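Local coordinates for uncharacterized protein (Methanosarcina mazei, PDB 3R6A), which is of unknown function but belongs to the glyoxalase/bleomycin resistance protein/dioxygenase superfamily and is built round a mixed beta sheet, at residues Ala33-Ile38 / Gly42-Gln47; Asp77-Phe82 / Ile113-His118. All blocks are in the same frame, centred on the assembly; numbering follows the deposited sequence.

Interaction 1: residues Ala33-Ile38 / Gly42-Gln47; sequences AMRFEI and GVELAQ
Met34 and Gln47 form an antiparallel hydrogen-bonded pair in a beta hairpin at one edge of the sheet, where the short strand 34-35 lies against strand 44-48. Two backbone bonds close the pair: Met34 N to Gln47 O, nearly straight at 169°, and Gln47 N to Met34 O, both 2.8 Å. Beyond the next pair, Arg35 with Ala46, the strands draw apart, and Phe36 N keeps only a weak bond to Leu45 O. A water fills the next step, accepting from Leu45 N and Arg35 NH1 and donating to Phe36 O. Bent at each of its first three torsions (chi1 -68°), the Arg35 side chain folds back over Ala46, its CD 3.8 Å from Ala46 CB. Its NH2 forms a salt bridge of 2.7 Å with Glu44 OE1, meeting the oxygen on its anti side but well out of the carboxylate plane; its NH1 makes a weak bond to Leu45 O. On the face that carries the Gln47 side chain, Phe36 CE2 lies 3.6 Å from Gln47 CB, which sits at the ring edge, while Leu45 CD2 touches both Phe36 CD2 and Ile38 CG2. Where the strands diverge, the Arg35 guanidinium and the water thus join the backbone in linking them.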
loop_
_atom_site.group_PDB
_atom_site.type_symbol
_atom_site.label_atom_id
_atom_site.label_comp_id
_atom_site.label_asym_id
_atom_site.label_seq_id
_atom_site.Cartn_x
_atom_site.Cartn_y
_atom_site.Cartn_z
ATOM N N ALA B 33 -10.068 14.998 1.705
ATOM C CA ALA B 33 -8.902 14.250 2.143
ATOM C C ALA B 33 -8.575 14.721 3.546
ATOM O O ALA B 33 -8.977 15.817 3.949
ATOM C CB ALA B 33 -7.729 14.516 1.215
HETATM N N MSE B 34 -7.857 13.895 4.295
HETATM C CA MSE B 34 -7.492 14.258 5.653
HETATM C C MSE B 34 -6.036 14.700 5.715
HETATM O O MSE B 34 -5.193 14.207 4.966
HETATM C CB MSE B 34 -7.693 13.071 6.603
HETATM C CG MSE B 34 -9.110 12.524 6.664
HETATM SE SE MSE B 34 -10.418 13.845 7.204
HETATM C CE MSE B 34 -11.137 14.247 5.463
ATOM N N ARG B 35 -5.753 15.650 6.598
ATOM C CA ARG B 35 -4.390 16.117 6.807
ATOM C C ARG B 35 -4.116 15.831 8.274
ATOM O O ARG B 35 -4.964 16.084 9.137
ATOM C CB ARG B 35 -4.263 17.613 6.508
ATOM C CG ARG B 35 -4.451 17.942 5.036
ATOM C CD ARG B 35 -3.218 17.597 4.193
ATOM N NE ARG B 35 -2.176 18.612 4.347
ATOM C CZ ARG B 35 -1.121 18.497 5.146
ATOM N NH1 ARG B 35 -0.947 17.400 5.866
ATOM N NH2 ARG B 35 -0.255 19.495 5.248
ATOM N N PHE B 36 -2.933 15.294 8.552
ATOM C CA PHE B 36 -2.572 14.932 9.913
ATOM C C PHE B 36 -1.430 15.747 10.476
ATOM O O PHE B 36 -0.558 16.206 9.748
ATOM C CB PHE B 36 -2.184 13.453 9.970
ATOM C CG PHE B 36 -3.275 12.524 9.531
ATOM C CD1 PHE B 36 -4.405 12.336 10.317
ATOM C CD2 PHE B 36 -3.176 11.838 8.327
ATOM C CE1 PHE B 36 -5.424 11.477 9.909
ATOM C CE2 PHE B 36 -4.190 10.976 7.911
ATOM C CZ PHE B 36 -5.314 10.797 8.704
ATOM N N GLU B 37 -1.459 15.922 11.791
ATOM C CA GLU B 37 -0.417 16.636 12.498
ATOM C C GLU B 37 0.641 15.563 12.761
ATOM O O GLU B 37 0.336 14.521 13.339
ATOM C CB GLU B 37 -0.955 17.169 13.828
ATOM C CG GLU B 37 0.022 18.065 14.576
ATOM C CD GLU B 37 -0.455 18.419 15.969
ATOM O OE1 GLU B 37 -1.665 18.283 16.247
ATOM O OE2 GLU B 37 0.382 18.851 16.787
ATOM N N ILE B 38 1.869 15.799 12.318
ATOM C CA ILE B 38 2.928 14.819 12.534
ATOM C C ILE B 38 4.194 15.466 13.085
ATOM O O ILE B 38 4.392 16.675 12.962
ATOM C CB ILE B 38 3.286 14.068 11.234
ATOM C CG1 ILE B 38 3.754 15.057 10.165
ATOM C CG2 ILE B 38 2.081 13.272 10.751
ATOM C CD1 ILE B 38 4.326 14.393 8.923
ATOM N N GLY B 42 9.515 18.960 7.357
ATOM C CA GLY B 42 9.805 18.835 5.939
ATOM C C GLY B 42 9.034 17.728 5.244
ATOM O O GLY B 42 9.351 17.347 4.117
ATOM N N VAL B 43 8.019 17.203 5.920
ATOM C CA VAL B 43 7.189 16.147 5.355
ATOM C C VAL B 43 5.739 16.448 5.703
ATOM O O VAL B 43 5.436 16.828 6.833
ATOM C CB VAL B 43 7.573 14.760 5.922
ATOM C CG1 VAL B 43 6.633 13.700 5.388
ATOM C CG2 VAL B 43 9.006 14.421 5.538
ATOM N N GLU B 44 4.857 16.301 4.718
ATOM C CA GLU B 44 3.432 16.543 4.914
ATOM C C GLU B 44 2.699 15.229 4.663
ATOM O O GLU B 44 3.030 14.500 3.724
ATOM C CB GLU B 44 2.912 17.597 3.931
ATOM C CG GLU B 44 3.554 18.985 4.029
ATOM C CD GLU B 44 3.363 19.651 5.381
ATOM O OE1 GLU B 44 2.304 19.448 6.013
ATOM O OE2 GLU B 44 4.272 20.399 5.805
ATOM N N LEU B 45 1.703 14.941 5.492
ATOM C CA LEU B 45 0.941 13.705 5.369
ATOM C C LEU B 45 -0.543 13.944 5.105
ATOM O O LEU B 45 -1.184 14.723 5.805
ATOM C CB LEU B 45 1.084 12.886 6.652
ATOM C CG LEU B 45 0.421 11.508 6.667
ATOM C CD1 LEU B 45 1.146 10.596 5.687
ATOM C CD2 LEU B 45 0.465 10.921 8.068
ATOM N N ALA B 46 -1.080 13.264 4.098
ATOM C CA ALA B 46 -2.499 13.375 3.772
ATOM C C ALA B 46 -3.059 11.982 3.518
ATOM O O ALA B 46 -2.322 11.067 3.146
ATOM C CB ALA B 46 -2.692 14.237 2.530
ATOM N N GLN B 47 -4.356 11.805 3.743
ATOM C CA GLN B 47 -4.973 10.515 3.463
ATOM C C GLN B 47 -6.202 10.727 2.606
ATOM O O GLN B 47 -7.045 11.567 2.918
ATOM C CB GLN B 47 -5.391 9.782 4.742
ATOM C CG GLN B 47 -5.947 8.374 4.445
ATOM C CD GLN B 47 -6.441 7.643 5.680
ATOM O OE1 GLN B 47 -5.913 7.824 6.771
ATOM N NE2 GLN B 47 -7.454 6.796 5.503
HETATM O O HOH W 1 1.251 16.586 7.739
#

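Interaction 2: residues Asp77-Phe82 / Ile113-His118; sequences DKFKTF and IEYVEH
Tyr115 points its CB from strand 112-118 toward helix 76-84 and meets Phe79 there. From CB, a chi1 of -74° sets CG anti to the carbonyl carbon and carries the ring outward to the helix. Along the ring, CE1 makes the closest approach, 3.9 Å from Phe79 CD1. The two rings meet obliquely, their centroids 5.8 Å apart and their planes at 41°. The Tyr115 side chain also touches Leu76 and Leu83 of the helix and Met103 and Val105 of strand 100-106. At the tip, OH is hydrogen-bonded to His107 NE2, which gives the hydroxyl of this buried residue a polar partner. The contact is one point where a helix packs on a face of the mixed sheet of this glyoxalase-superfamily chain. Phe71 on the adjoining strand 69-73 meets the Tyr115 ring edge-to-face, and Leu27 of the second subunit packs against both Phe79 and Tyr115, bringing the aromatic pair to the dimer interface. Within the helix, Asp77 O accepts from Thr81 N and from Thr81 OG1, each at 3.1 Å, the two donors reaching it from opposite faces of its carbonyl plane. Nearer the C-terminal end of the strand, Glu117 OE1 accepts a hydrogen bond from Leu76 N.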
loop_
_atom_site.group_PDB
_atom_site.type_symbol
_atom_site.label_atom_id
_atom_site.label_comp_id
_atom_site.label_asym_id
_atom_site.label_seq_id
_atom_site.Cartn_x
_atom_site.Cartn_y
_atom_site.Cartn_z
ATOM N N ASP B 77 -0.366 -2.431 21.504
ATOM C CA ASP B 77 0.156 -3.388 22.470
ATOM C C ASP B 77 -0.140 -4.843 22.132
ATOM O O ASP B 77 0.736 -5.698 22.258
ATOM C CB ASP B 77 -0.366 -3.045 23.864
ATOM C CG ASP B 77 -0.067 -1.613 24.250
ATOM O OD1 ASP B 77 1.104 -1.199 24.119
ATOM O OD2 ASP B 77 -1.000 -0.901 24.680
ATOM N N LYS B 78 -1.366 -5.128 21.707
ATOM C CA LYS B 78 -1.737 -6.494 21.351
ATOM C C LYS B 78 -0.897 -6.989 20.177
ATOM O O LYS B 78 -0.417 -8.126 20.174
ATOM C CB LYS B 78 -3.224 -6.562 20.994
ATOM C CG LYS B 78 -4.068 -7.343 21.999
ATOM C CD LYS B 78 -3.978 -6.760 23.398
ATOM C CE LYS B 78 -4.662 -5.403 23.496
ATOM N NZ LYS B 78 -4.583 -4.841 24.878
ATOM N N PHE B 79 -0.718 -6.128 19.180
ATOM C CA PHE B 79 0.074 -6.481 18.004
ATOM C C PHE B 79 1.554 -6.602 18.340
ATOM O O PHE B 79 2.245 -7.470 17.817
ATOM C CB PHE B 79 -0.129 -5.442 16.895
ATOM C CG PHE B 79 -1.368 -5.671 16.077
ATOM C CD1 PHE B 79 -1.360 -6.585 15.028
ATOM C CD2 PHE B 79 -2.555 -5.012 16.383
ATOM C CE1 PHE B 79 -2.515 -6.846 14.294
ATOM C CE2 PHE B 79 -3.720 -5.264 15.654
ATOM C CZ PHE B 79 -3.700 -6.182 14.609
ATOM N N LYS B 80 2.038 -5.732 19.220
ATOM C CA LYS B 80 3.440 -5.767 19.613
ATOM C C LYS B 80 3.775 -7.138 20.188
ATOM O O LYS B 80 4.785 -7.742 19.828
ATOM C CB LYS B 80 3.724 -4.676 20.651
ATOM C CG LYS B 80 5.180 -4.569 21.072
ATOM C CD LYS B 80 5.387 -3.358 21.976
ATOM C CE LYS B 80 6.836 -3.228 22.421
ATOM N NZ LYS B 80 7.260 -4.366 23.278
ATOM N N THR B 81 2.914 -7.624 21.075
ATOM C CA THR B 81 3.110 -8.923 21.703
ATOM C C THR B 81 3.129 -10.030 20.653
ATOM O O THR B 81 4.057 -10.831 20.601
ATOM C CB THR B 81 1.995 -9.213 22.725
ATOM O OG1 THR B 81 1.990 -8.184 23.722
ATOM C CG2 THR B 81 2.220 -10.569 23.400
ATOM N N PHE B 82 2.103 -10.064 19.810
ATOM C CA PHE B 82 2.015 -11.072 18.759
ATOM C C PHE B 82 3.258 -11.040 17.879
ATOM O O PHE B 82 3.869 -12.072 17.607
ATOM C CB PHE B 82 0.781 -10.828 17.882
ATOM C CG PHE B 82 0.689 -11.750 16.697
ATOM C CD1 PHE B 82 0.160 -13.029 16.831
ATOM C CD2 PHE B 82 1.167 -11.350 15.451
ATOM C CE1 PHE B 82 0.107 -13.900 15.741
ATOM C CE2 PHE B 82 1.121 -12.211 14.355
ATOM C CZ PHE B 82 0.589 -13.489 14.500
ATOM N N ILE B 113 6.736 -2.495 8.289
ATOM C CA ILE B 113 5.381 -1.975 8.390
ATOM C C ILE B 113 5.213 -0.992 9.538
ATOM O O ILE B 113 5.759 -1.192 10.628
ATOM C CB ILE B 113 4.380 -3.132 8.613
ATOM C CG1 ILE B 113 4.466 -4.133 7.455
ATOM C CG2 ILE B 113 2.963 -2.571 8.793
ATOM C CD1 ILE B 113 4.001 -3.595 6.112
ATOM N N GLU B 114 4.461 0.074 9.290
ATOM C CA GLU B 114 4.190 1.050 10.334
ATOM C C GLU B 114 2.819 0.718 10.914
ATOM O O GLU B 114 1.835 0.632 10.178
ATOM C CB GLU B 114 4.168 2.474 9.774
ATOM C CG GLU B 114 3.718 3.499 10.798
ATOM C CD GLU B 114 3.530 4.877 10.203
ATOM O OE1 GLU B 114 3.018 4.965 9.065
ATOM O OE2 GLU B 114 3.881 5.868 10.881
ATOM N N TYR B 115 2.767 0.495 12.222
ATOM C CA TYR B 115 1.508 0.198 12.902
ATOM C C TYR B 115 1.071 1.473 13.615
ATOM O O TYR B 115 1.840 2.074 14.367
ATOM C CB TYR B 115 1.701 -0.928 13.921
ATOM C CG TYR B 115 1.859 -2.289 13.289
ATOM C CD1 TYR B 115 0.799 -3.194 13.262
ATOM C CD2 TYR B 115 3.072 -2.676 12.714
ATOM C CE1 TYR B 115 0.940 -4.452 12.687
ATOM C CE2 TYR B 115 3.221 -3.933 12.132
ATOM C CZ TYR B 115 2.152 -4.817 12.127
ATOM O OH TYR B 115 2.301 -6.079 11.597
ATOM N N VAL B 116 -0.169 1.886 13.380
ATOM C CA VAL B 116 -0.670 3.109 13.988
ATOM C C VAL B 116 -1.955 2.884 14.763
ATOM O O VAL B 116 -2.815 2.109 14.350
ATOM C CB VAL B 116 -0.933 4.178 12.909
ATOM C CG1 VAL B 116 -1.425 5.466 13.556
ATOM C CG2 VAL B 116 0.334 4.426 12.107
ATOM N N GLU B 117 -2.076 3.575 15.891
ATOM C CA GLU B 117 -3.261 3.497 16.730
ATOM C C GLU B 117 -3.739 4.935 16.890
ATOM O O GLU B 117 -2.989 5.792 17.346
ATOM C CB GLU B 117 -2.904 2.914 18.098
ATOM C CG GLU B 117 -4.094 2.698 19.018
ATOM C CD GLU B 117 -3.675 2.260 20.410
ATOM O OE1 GLU B 117 -3.053 1.185 20.540
ATOM O OE2 GLU B 117 -3.964 2.999 21.376
ATOM N N HIS B 118 -4.976 5.203 16.490
ATOM C CA HIS B 118 -5.529 6.546 16.599
ATOM C C HIS B 118 -6.235 6.742 17.936
ATOM O O HIS B 118 -6.942 5.854 18.415
ATOM C CB HIS B 118 -6.512 6.802 15.450
ATOM C CG HIS B 118 -5.851 7.060 14.130
ATOM N ND1 HIS B 118 -6.533 7.001 12.935
ATOM C CD2 HIS B 118 -4.580 7.411 13.822
ATOM C CE1 HIS B 118 -5.711 7.303 11.945
ATOM N NE2 HIS B 118 -4.521 7.557 12.456
#

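In the fold
From the N terminus, strand 5-14 and helix 17-27 precede interaction 1, which closes a short loop of three residues between 33-38 and 42-47 at one edge of the sheet. The chain then runs through strands 51-55 and 69-73 before helix 76-84 opens interaction 2. That contact closes only after strands 89-97 and 100-106, when strand 112-118 brings the chain back beside the helix. The two loops lie in series, neither nested nor crossed. Both reach the same sheet, on opposite sides of the chain's centre, with contact centres about 20 Å apart. Interaction 1 joins neighbouring strands, whereas interaction 2 ties a helix to the sheet.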